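PDB 4R94: initiator protein NS1 from Murine minute virus, which nicks viral DNA at the replication origin through this N-terminal nuclease domain and unwinds it with a separate helicase region to start and direct viral genome replication. Local coordinates for residues T14-E19 with V201-M206; L93-L98 with V112-Q117; L185-H190 with K194-K199. One frame throughout, in Å; residues are numbered along the deposited sequence.

Contact 1. Residues T14-E19 with V201-M206; sequences TNWLKE and VLFGNM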
loop_
_atom_site.group_PDB
_atom_site.type_symbol
_atom_site.label_atom_id
_atom_site.label_comp_id
_atom_site.label_asym_id
_atom_site.label_seq_id
_atom_site.Cartn_x
_atom_site.Cartn_y
_atom_site.Cartn_z
ATOM N N THR A 14 -3.459 9.652 17.437
ATOM C CA THR A 14 -2.490 10.740 17.576
ATOM C C THR A 14 -1.325 10.330 18.486
ATOM O O THR A 14 -0.152 10.496 18.132
ATOM C CB THR A 14 -3.155 12.017 18.133
ATOM O OG1 THR A 14 -4.301 12.361 17.343
ATOM C CG2 THR A 14 -2.158 13.187 18.112
ATOM N N ASN A 15 -1.652 9.769 19.645
ATOM C CA ASN A 15 -0.629 9.330 20.594
ATOM C C ASN A 15 0.269 8.228 20.046
ATOM O O ASN A 15 1.481 8.248 20.254
ATOM C CB ASN A 15 -1.276 8.863 21.899
ATOM C CG ASN A 15 -1.807 10.016 22.732
ATOM O OD1 ASN A 15 -1.296 11.142 22.661
ATOM N ND2 ASN A 15 -2.834 9.743 23.532
ATOM N N TRP A 16 -0.325 7.266 19.347
ATOM C CA TRP A 16 0.429 6.169 18.759
ATOM C C TRP A 16 1.438 6.678 17.723
ATOM O O TRP A 16 2.591 6.229 17.690
ATOM C CB TRP A 16 -0.548 5.161 18.135
ATOM C CG TRP A 16 0.031 3.875 17.626
ATOM C CD1 TRP A 16 0.264 2.727 18.345
ATOM C CD2 TRP A 16 0.374 3.572 16.269
ATOM N NE1 TRP A 16 0.759 1.748 17.519
ATOM C CE2 TRP A 16 0.836 2.239 16.242
ATOM C CE3 TRP A 16 0.341 4.300 15.075
ATOM C CZ2 TRP A 16 1.264 1.622 15.065
ATOM C CZ3 TRP A 16 0.770 3.685 13.915
ATOM C CH2 TRP A 16 1.229 2.364 13.916
ATOM N N LEU A 17 1.013 7.634 16.900
ATOM C CA LEU A 17 1.893 8.176 15.872
ATOM C C LEU A 17 2.979 9.052 16.483
ATOM O O LEU A 17 4.127 9.005 16.054
ATOM C CB LEU A 17 1.098 8.977 14.837
ATOM C CG LEU A 17 0.123 8.192 13.966
ATOM C CD1 LEU A 17 -0.802 9.153 13.215
ATOM C CD2 LEU A 17 0.887 7.284 12.999
ATOM N N LYS A 18 2.618 9.839 17.489
ATOM C CA LYS A 18 3.587 10.734 18.108
ATOM C C LYS A 18 4.692 9.946 18.813
ATOM O O LYS A 18 5.856 10.343 18.795
ATOM C CB LYS A 18 2.897 11.692 19.086
ATOM C CG LYS A 18 3.711 12.946 19.368
ATOM C CD LYS A 18 3.840 13.805 18.109
ATOM C CE LYS A 18 4.599 15.085 18.375
ATOM N NZ LYS A 18 4.606 15.995 17.196
ATOM N N GLU A 19 4.335 8.821 19.423
ATOM C CA GLU A 19 5.336 7.958 20.038
ATOM C C GLU A 19 6.323 7.459 18.993
ATOM O O GLU A 19 7.464 7.132 19.312
ATOM C CB GLU A 19 4.683 6.767 20.748
ATOM C CG GLU A 19 4.117 7.088 22.116
ATOM C CD GLU A 19 3.541 5.863 22.809
ATOM O OE1 GLU A 19 3.394 4.813 22.143
ATOM O OE2 GLU A 19 3.239 5.950 24.019
ATOM N N VAL A 201 12.492 7.347 5.941
ATOM C CA VAL A 201 11.676 8.477 6.341
ATOM C C VAL A 201 11.282 8.308 7.791
ATOM O O VAL A 201 11.489 7.241 8.377
ATOM C CB VAL A 201 10.426 8.630 5.458
ATOM C CG1 VAL A 201 10.828 8.804 4.000
ATOM C CG2 VAL A 201 9.506 7.428 5.610
ATOM N N LEU A 202 10.738 9.371 8.376
ATOM C CA LEU A 202 10.298 9.330 9.762
ATOM C C LEU A 202 8.812 8.972 9.820
ATOM O O LEU A 202 7.955 9.727 9.325
ATOM C CB LEU A 202 10.573 10.677 10.459
ATOM C CG LEU A 202 12.050 11.048 10.636
ATOM C CD1 LEU A 202 12.169 12.246 11.577
ATOM C CD2 LEU A 202 12.888 9.898 11.144
ATOM N N PHE A 203 8.527 7.825 10.439
ATOM C CA PHE A 203 7.217 7.183 10.417
ATOM C C PHE A 203 6.058 8.091 10.843
ATOM O O PHE A 203 5.196 8.424 10.036
ATOM C CB PHE A 203 7.270 5.941 11.303
ATOM C CG PHE A 203 6.051 5.066 11.228
ATOM C CD1 PHE A 203 5.854 4.202 10.155
ATOM C CD2 PHE A 203 5.140 5.048 12.277
ATOM C CE1 PHE A 203 4.738 3.360 10.109
ATOM C CE2 PHE A 203 4.027 4.207 12.242
ATOM C CZ PHE A 203 3.822 3.367 11.153
ATOM N N GLY A 204 6.032 8.487 12.112
ATOM C CA GLY A 204 4.940 9.304 12.613
ATOM C C GLY A 204 4.793 10.623 11.870
ATOM O O GLY A 204 3.686 11.019 11.521
ATOM N N ASN A 205 5.908 11.292 11.603
ATOM C CA ASN A 205 5.826 12.588 10.946
ATOM C C ASN A 205 5.268 12.505 9.535
ATOM O O ASN A 205 4.423 13.307 9.158
ATOM C CB ASN A 205 7.191 13.277 10.917
ATOM C CG ASN A 205 7.642 13.723 12.289
ATOM O OD1 ASN A 205 6.863 13.723 13.253
ATOM N ND2 ASN A 205 8.915 14.099 12.392
ATOM N N MET A 206 5.737 11.532 8.758
ATOM C CA MET A 206 5.255 11.366 7.395
ATOM C C MET A 206 3.757 11.044 7.368
ATOM O O MET A 206 3.028 11.529 6.510
ATOM C CB MET A 206 6.040 10.265 6.664
ATOM C CG MET A 206 5.656 10.126 5.200
ATOM S SD MET A 206 6.129 11.571 4.222
ATOM C CE MET A 206 7.854 11.608 4.649
#
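Leu17, on helix 8-19, and Gly204, in the first turn of helix 203-211, bring the two backbones together, with only 4.6 Å between their CA atoms. The segment 201-206 changes character here: Val201 and Leu202 form a short strand, Leu202 takes the N-cap position, and the chain turns into the helix, whose first turn is closed by Met206 N bonding back to Leu202 O. At the point of closest approach Gly204 CA lies 3.5 Å from Leu17 O, a CA-H...O contact with an angle of 144° at the hydrogen. Glycine suits this place because, lacking a side chain, it lets the carbonyl of Leu17 come this close.

Beside this backbone contact the aromatic side chains meet. Trp16 and Phe203 each carry CG anti to the backbone N (chi1 -173° and -172°), which swings the ends of both rings toward the opposite segment. The outer CZ3-CH2 side of the indole's six-membered ring reaches the rim of the phenyl ring: Trp16 CZ3 lies 3.7 Å from Phe203 CE2, near the plane of the phenylalanine ring. The two planes are turned 70° apart and the ring centroids lie 5.8 Å from each other, an oblique pairing. Leu17 CD2 adds a looser apolar touch, 4.5 Å from Phe203 CE2. Large apolar rings suit this largely buried place because they can meet beside the close backbone approach.

Around the contact, helix 242-252 covers Leu17 through Val248 and Tyr252, and Tyr252 also bonds Lys18 NZ and Asn205 OD1. Phe203 rests on Val25 of strand 24-31, while Val201 pairs with the same strand, so the contact joins the N-terminal helix to the place where the sheet passes into helix 203-211, the helix that carries the nuclease Tyr210.

Contact 2. Residues L93-L98 with V112-Q117; sequences LVKKCL and VNWFVQ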
loop_
_atom_site.group_PDB
_atom_site.type_symbol
_atom_site.label_atom_id
_atom_site.label_comp_id
_atom_site.label_asym_id
_atom_site.label_seq_id
_atom_site.Cartn_x
_atom_site.Cartn_y
_atom_site.Cartn_z
ATOM N N LEU A 93 -2.933 -8.434 -1.070
ATOM C CA LEU A 93 -1.720 -8.884 -1.749
ATOM C C LEU A 93 -0.462 -8.138 -1.292
ATOM O O LEU A 93 0.606 -8.759 -1.128
ATOM C CB LEU A 93 -1.867 -8.747 -3.270
ATOM C CG LEU A 93 -2.943 -9.629 -3.921
ATOM C CD1 LEU A 93 -2.949 -9.336 -5.410
ATOM C CD2 LEU A 93 -2.723 -11.130 -3.653
ATOM N N VAL A 94 -0.579 -6.821 -1.130
ATOM C CA VAL A 94 0.521 -6.020 -0.615
ATOM C C VAL A 94 0.960 -6.544 0.752
ATOM O O VAL A 94 2.154 -6.806 0.982
ATOM C CB VAL A 94 0.130 -4.539 -0.517
ATOM C CG1 VAL A 94 1.208 -3.753 0.238
ATOM C CG2 VAL A 94 -0.051 -3.959 -1.931
ATOM N N LYS A 95 -0.010 -6.734 1.642
ATOM C CA LYS A 95 0.309 -7.202 2.981
ATOM C C LYS A 95 0.872 -8.615 2.969
ATOM O O LYS A 95 1.799 -8.901 3.729
ATOM C CB LYS A 95 -0.919 -7.092 3.877
ATOM C CG LYS A 95 -1.220 -5.632 4.160
ATOM C CD LYS A 95 -2.510 -5.402 4.891
ATOM C CE LYS A 95 -2.649 -3.896 5.156
ATOM N NZ LYS A 95 -3.941 -3.586 5.831
ATOM N N LYS A 96 0.343 -9.484 2.100
ATOM C CA LYS A 96 0.915 -10.825 1.946
ATOM C C LYS A 96 2.403 -10.724 1.608
ATOM O O LYS A 96 3.214 -11.453 2.170
ATOM C CB LYS A 96 0.188 -11.631 0.867
ATOM C CG LYS A 96 0.651 -13.075 0.782
ATOM C CD LYS A 96 0.113 -13.864 1.956
ATOM C CE LYS A 96 0.470 -15.345 1.828
ATOM N NZ LYS A 96 -0.144 -16.128 2.922
ATOM N N CYS A 97 2.757 -9.800 0.710
ATOM C CA CYS A 97 4.154 -9.646 0.310
ATOM C C CYS A 97 5.021 -9.219 1.486
ATOM O O CYS A 97 6.115 -9.754 1.695
ATOM C CB CYS A 97 4.294 -8.617 -0.817
ATOM S SG CYS A 97 3.596 -9.186 -2.360
ATOM N N LEU A 98 4.538 -8.233 2.234
ATOM C CA LEU A 98 5.261 -7.734 3.392
ATOM C C LEU A 98 5.469 -8.875 4.385
ATOM O O LEU A 98 6.570 -9.065 4.899
ATOM C CB LEU A 98 4.502 -6.591 4.066
ATOM C CG LEU A 98 4.251 -5.335 3.234
ATOM C CD1 LEU A 98 3.318 -4.418 4.017
ATOM C CD2 LEU A 98 5.560 -4.639 2.885
ATOM N N VAL A 112 7.321 -4.814 14.325
ATOM C CA VAL A 112 7.366 -4.029 13.087
ATOM C C VAL A 112 6.369 -2.891 13.124
ATOM O O VAL A 112 5.223 -3.103 13.496
ATOM C CB VAL A 112 7.023 -4.907 11.856
ATOM C CG1 VAL A 112 7.279 -4.138 10.575
ATOM C CG2 VAL A 112 7.826 -6.167 11.879
ATOM N N ASN A 113 6.776 -1.690 12.710
ATOM C CA ASN A 113 5.805 -0.631 12.516
ATOM C C ASN A 113 5.531 -0.511 11.026
ATOM O O ASN A 113 6.476 -0.443 10.231
ATOM C CB ASN A 113 6.321 0.695 13.076
ATOM C CG ASN A 113 6.535 0.642 14.576
ATOM O OD1 ASN A 113 5.700 0.127 15.314
ATOM N ND2 ASN A 113 7.666 1.150 15.026
ATOM N N TRP A 114 4.264 -0.530 10.635
ATOM C CA TRP A 114 3.981 -0.272 9.234
ATOM C C TRP A 114 2.704 0.519 9.032
ATOM O O TRP A 114 1.829 0.583 9.891
ATOM C CB TRP A 114 3.955 -1.580 8.404
ATOM C CG TRP A 114 3.000 -2.665 8.861
ATOM C CD1 TRP A 114 3.317 -3.791 9.569
ATOM C CD2 TRP A 114 1.590 -2.721 8.632
ATOM N NE1 TRP A 114 2.190 -4.535 9.804
ATOM C CE2 TRP A 114 1.112 -3.901 9.233
ATOM C CE3 TRP A 114 0.679 -1.884 7.971
ATOM C CZ2 TRP A 114 -0.234 -4.260 9.207
ATOM C CZ3 TRP A 114 -0.643 -2.235 7.941
ATOM C CH2 TRP A 114 -1.097 -3.424 8.551
ATOM N N PHE A 115 2.624 1.130 7.856
ATOM C CA PHE A 115 1.495 1.947 7.460
ATOM C C PHE A 115 1.297 1.751 5.975
ATOM O O PHE A 115 2.267 1.771 5.219
ATOM C CB PHE A 115 1.764 3.437 7.769
ATOM C CG PHE A 115 0.716 4.380 7.231
ATOM C CD1 PHE A 115 -0.454 4.626 7.942
ATOM C CD2 PHE A 115 0.913 5.032 6.025
ATOM C CE1 PHE A 115 -1.420 5.492 7.453
ATOM C CE2 PHE A 115 -0.052 5.909 5.522
ATOM C CZ PHE A 115 -1.223 6.132 6.236
ATOM N N VAL A 116 0.049 1.576 5.565
ATOM C CA VAL A 116 -0.291 1.330 4.178
ATOM C C VAL A 116 -1.327 2.355 3.727
ATOM O O VAL A 116 -2.288 2.609 4.458
ATOM C CB VAL A 116 -0.833 -0.119 4.047
ATOM C CG1 VAL A 116 -1.570 -0.339 2.736
ATOM C CG2 VAL A 116 0.315 -1.120 4.243
ATOM N N GLN A 117 -1.140 2.988 2.565
ATOM C CA GLN A 117 -2.166 3.898 2.042
ATOM C C GLN A 117 -2.324 3.791 0.530
ATOM O O GLN A 117 -1.377 4.037 -0.246
ATOM C CB GLN A 117 -1.867 5.355 2.412
ATOM C CG GLN A 117 -2.904 6.320 1.839
ATOM C CD GLN A 117 -3.027 7.578 2.688
ATOM O OE1 GLN A 117 -3.363 7.499 3.870
ATOM N NE2 GLN A 117 -2.781 8.738 2.086
#
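Lys95 reaches from helix 81-104 to Trp114 and Val116 on strand 112-121, and its aliphatic chain makes the tighter part of this contact. The chain is extended beyond CG, so that CE comes 3.8 Å from Trp114 CH2 and 4.2 Å from Val116 CG2. It crosses the tryptophan side chain at about a right angle, meeting the CZ3-CH2 bond of the six-membered ring obliquely. Trp114 has chi1 56°, with CG between the backbone N and the carbonyl carbon; from there the indole extends toward the lysine. A lysine fits this buried place because its methylenes pack against apolar groups while its ammonium is satisfied beyond them: NZ hydrogen-bonds Ser231 OG and forms a salt bridge with Asp91, one turn earlier on the helix.

The other half is looser. Leu98 CD1 only just meets Val116 CG2, at 4.5 Å, and the segment axes run 10.8 Å apart, a spacing bridged by side chains alone. Apolar branched side chains suit this buried spot, where their methyl groups meet lightly. Trp114 is the one touching residue that remains partly exposed, so the solvent side of the contact is probably that of the indole.

The helix runs nearly antiparallel to the strand, at 156°. Leu98 also touches Val130 of strand 125-134, as does Val94, and Val116 touches Cys128 there, while Ser231 of strand 227-232 flanks Trp114 and Val116. The helix thus packs on one face of the central antiparallel sheet, with helix 142-160 covering its Leu93 and Cys97; the opposite face of strand 112-121 carries Phe115, which meets Phe211 of helix 203-211.

Contact 3. Residues L185-H190 with K194-K199; sequences LLTYKH and KKDYTK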
loop_
_atom_site.group_PDB
_atom_site.type_symbol
_atom_site.label_atom_id
_atom_site.label_comp_id
_atom_site.label_asym_id
_atom_site.label_seq_id
_atom_site.Cartn_x
_atom_site.Cartn_y
_atom_site.Cartn_z
ATOM N N LEU A 185 11.405 1.849 -4.253
ATOM C CA LEU A 185 11.972 2.201 -2.956
ATOM C C LEU A 185 12.439 3.655 -2.995
ATOM O O LEU A 185 13.113 4.058 -3.942
ATOM C CB LEU A 185 13.142 1.271 -2.628
ATOM C CG LEU A 185 14.065 1.681 -1.481
ATOM C CD1 LEU A 185 13.395 1.460 -0.132
ATOM C CD2 LEU A 185 15.385 0.917 -1.608
ATOM N N LEU A 186 12.081 4.432 -1.984
ATOM C CA LEU A 186 12.506 5.835 -1.922
ATOM C C LEU A 186 14.017 5.917 -1.747
ATOM O O LEU A 186 14.580 5.284 -0.854
ATOM C CB LEU A 186 11.818 6.575 -0.776
ATOM C CG LEU A 186 12.149 8.075 -0.758
ATOM C CD1 LEU A 186 11.491 8.758 -1.947
ATOM C CD2 LEU A 186 11.705 8.714 0.552
ATOM N N THR A 187 14.657 6.717 -2.596
ATOM C CA THR A 187 16.097 6.940 -2.492
ATOM C C THR A 187 16.344 8.436 -2.496
ATOM O O THR A 187 15.452 9.205 -2.818
ATOM C CB THR A 187 16.882 6.302 -3.654
ATOM O OG1 THR A 187 16.367 6.782 -4.906
ATOM C CG2 THR A 187 16.781 4.783 -3.613
ATOM N N TYR A 188 17.548 8.844 -2.131
ATOM C CA TYR A 188 17.919 10.228 -2.367
ATOM C C TYR A 188 18.022 10.504 -3.871
ATOM O O TYR A 188 18.381 9.614 -4.651
ATOM C CB TYR A 188 19.237 10.553 -1.669
ATOM C CG TYR A 188 19.129 10.471 -0.174
ATOM C CD1 TYR A 188 19.333 9.261 0.490
ATOM C CD2 TYR A 188 18.790 11.589 0.578
ATOM C CE1 TYR A 188 19.220 9.174 1.859
ATOM C CE2 TYR A 188 18.671 11.510 1.947
ATOM C CZ TYR A 188 18.899 10.307 2.579
ATOM O OH TYR A 188 18.782 10.232 3.938
ATOM N N LYS A 189 17.691 11.730 -4.270
ATOM C CA LYS A 189 17.838 12.150 -5.667
ATOM C C LYS A 189 19.268 11.885 -6.160
ATOM O O LYS A 189 20.235 12.074 -5.417
ATOM C CB LYS A 189 17.483 13.637 -5.829
ATOM C CG LYS A 189 16.021 13.995 -5.550
ATOM C CD LYS A 189 15.726 15.489 -5.784
ATOM C CE LYS A 189 16.392 16.367 -4.732
ATOM N NZ LYS A 189 16.150 17.832 -4.925
ATOM N N HIS A 190 19.409 11.445 -7.407
ATOM C CA HIS A 190 20.730 11.102 -7.937
ATOM C C HIS A 190 20.787 11.138 -9.465
ATOM O O HIS A 190 19.762 11.255 -10.134
ATOM C CB HIS A 190 21.152 9.715 -7.448
ATOM C CG HIS A 190 20.241 8.617 -7.905
ATOM N ND1 HIS A 190 20.614 7.686 -8.851
ATOM C CD2 HIS A 190 18.967 8.314 -7.559
ATOM C CE1 HIS A 190 19.611 6.850 -9.060
ATOM N NE2 HIS A 190 18.599 7.211 -8.291
ATOM N N LYS A 194 24.924 7.049 -11.518
ATOM C CA LYS A 194 25.548 7.100 -10.198
ATOM C C LYS A 194 24.832 6.215 -9.186
ATOM O O LYS A 194 23.773 5.651 -9.464
ATOM C CB LYS A 194 25.596 8.537 -9.671
ATOM C CG LYS A 194 26.117 9.556 -10.667
ATOM C CD LYS A 194 27.454 9.150 -11.262
ATOM C CE LYS A 194 28.621 9.673 -10.443
ATOM N NZ LYS A 194 29.913 9.448 -11.150
ATOM N N LYS A 195 25.426 6.107 -8.005
ATOM C CA LYS A 195 24.880 5.285 -6.937
ATOM C C LYS A 195 23.578 5.868 -6.383
ATOM O O LYS A 195 23.374 7.085 -6.378
ATOM C CB LYS A 195 25.920 5.126 -5.822
ATOM C CG LYS A 195 25.491 4.197 -4.693
ATOM C CD LYS A 195 26.682 3.666 -3.909
ATOM C CE LYS A 195 26.233 2.844 -2.700
ATOM N NZ LYS A 195 25.371 1.683 -3.070
ATOM N N ASP A 196 22.681 4.992 -5.943
ATOM C CA ASP A 196 21.491 5.438 -5.237
ATOM C C ASP A 196 21.572 4.968 -3.789
ATOM O O ASP A 196 22.011 3.852 -3.509
ATOM C CB ASP A 196 20.224 4.916 -5.913
ATOM C CG ASP A 196 20.252 3.423 -6.098
ATOM O OD1 ASP A 196 20.797 2.959 -7.122
ATOM O OD2 ASP A 196 19.745 2.711 -5.208
ATOM N N TYR A 197 21.181 5.840 -2.870
ATOM C CA TYR A 197 21.183 5.518 -1.453
ATOM C C TYR A 197 19.758 5.465 -0.955
ATOM O O TYR A 197 18.971 6.353 -1.251
ATOM C CB TYR A 197 21.960 6.562 -0.652
ATOM C CG TYR A 197 23.442 6.596 -0.930
ATOM C CD1 TYR A 197 24.295 5.679 -0.330
ATOM C CD2 TYR A 197 23.991 7.561 -1.770
ATOM C CE1 TYR A 197 25.651 5.715 -0.564
ATOM C CE2 TYR A 197 25.353 7.602 -2.017
ATOM C CZ TYR A 197 26.178 6.680 -1.408
ATOM O OH TYR A 197 27.537 6.708 -1.637
ATOM N N THR A 198 19.431 4.419 -0.213
ATOM C CA THR A 198 18.110 4.297 0.391
ATOM C C THR A 198 17.821 5.490 1.286
ATOM O O THR A 198 18.680 5.877 2.089
ATOM C CB THR A 198 18.015 3.013 1.198
ATOM O OG1 THR A 198 18.194 1.908 0.303
ATOM C CG2 THR A 198 16.659 2.909 1.910
ATOM N N LYS A 199 16.631 6.077 1.137
ATOM C CA LYS A 199 16.230 7.226 1.961
ATOM C C LYS A 199 15.138 6.813 2.944
ATOM O O LYS A 199 13.967 6.706 2.573
ATOM C CB LYS A 199 15.735 8.381 1.081
ATOM C CG LYS A 199 15.334 9.658 1.854
ATOM C CD LYS A 199 15.025 10.790 0.896
ATOM C CE LYS A 199 14.518 12.016 1.649
ATOM N NZ LYS A 199 13.959 13.011 0.705
HETATM O O HOH W 1 13.063 4.167 1.719
HETATM O O HOH W 2 20.551 8.311 -3.973
HETATM O O HOH W 3 18.161 7.519 5.007
#
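Leu186 and Tyr188 bond to the returning chain through their backbones on either side of Thr187, which pairs with Thr198 as a single beta bridge. Lys199 N donates to Leu186 O at 3.0 Å, nearly straight at 171°, though tilted from the carbonyl plane; Tyr188 N donates to Tyr197 O at 3.0 Å, almost along that carbonyl's axis. Water extends the pairing. One molecule donates to both Leu186 O and Lys199 O, giving Leu186 O a second partner. Another donates to Tyr188 O at 2.6 Å and accepts from Tyr197 N. A third joins Tyr188 OH to Thr198 O, the latter bond weak.

Side chains pack beside the paired backbones. Lys199 lays its methylenes across one face of the Tyr188 ring, CG 3.8 Å from the centroid, a CH-pi contact suited to a long aliphatic chain on an exposed loop. Asp196 CB packs likewise over the His190 ring, 3.8 Å from its centroid, while Asp196 OD2 has a long, weak ion pair with Lys143. His190 has chi1 62°, which turns a ring face to Asp196 CB, and its ND1 is hydrogen-bonded just beyond the segments.

The arrangement is an irregular, water-bridged beta hairpin-like loop between strands 183-185 and 201-202. Its tip and the start of its return arm belong to the origin-binding region, so the pairing probably helps to present that region to DNA.

How the contacts relate
Contacts 1 and 2 are buried, while contact 3 lies on the surface, and their chemistry follows: contact 1 rests on aromatic and CA-H...O packing, contact 2 on a lysine's methylenes with its ammonium held elsewhere, contact 3 on backbone hydrogen bonds, water and CH-pi contacts. Contacts 1 and 2 reach the same sheet and touch, Phe203 CZ lying 3.6 Å from Trp114 O. Contact 3 joins contact 1 through Leu186 CD2 and Val201 CG1, 3.6 Å apart, but does not touch contact 2, the nearest atoms being about 10 Å away. Along the chain, contacts 2 and 3 follow one another inside the long loop that contact 1 closes, which draws the N-terminal helix to the nuclease helix.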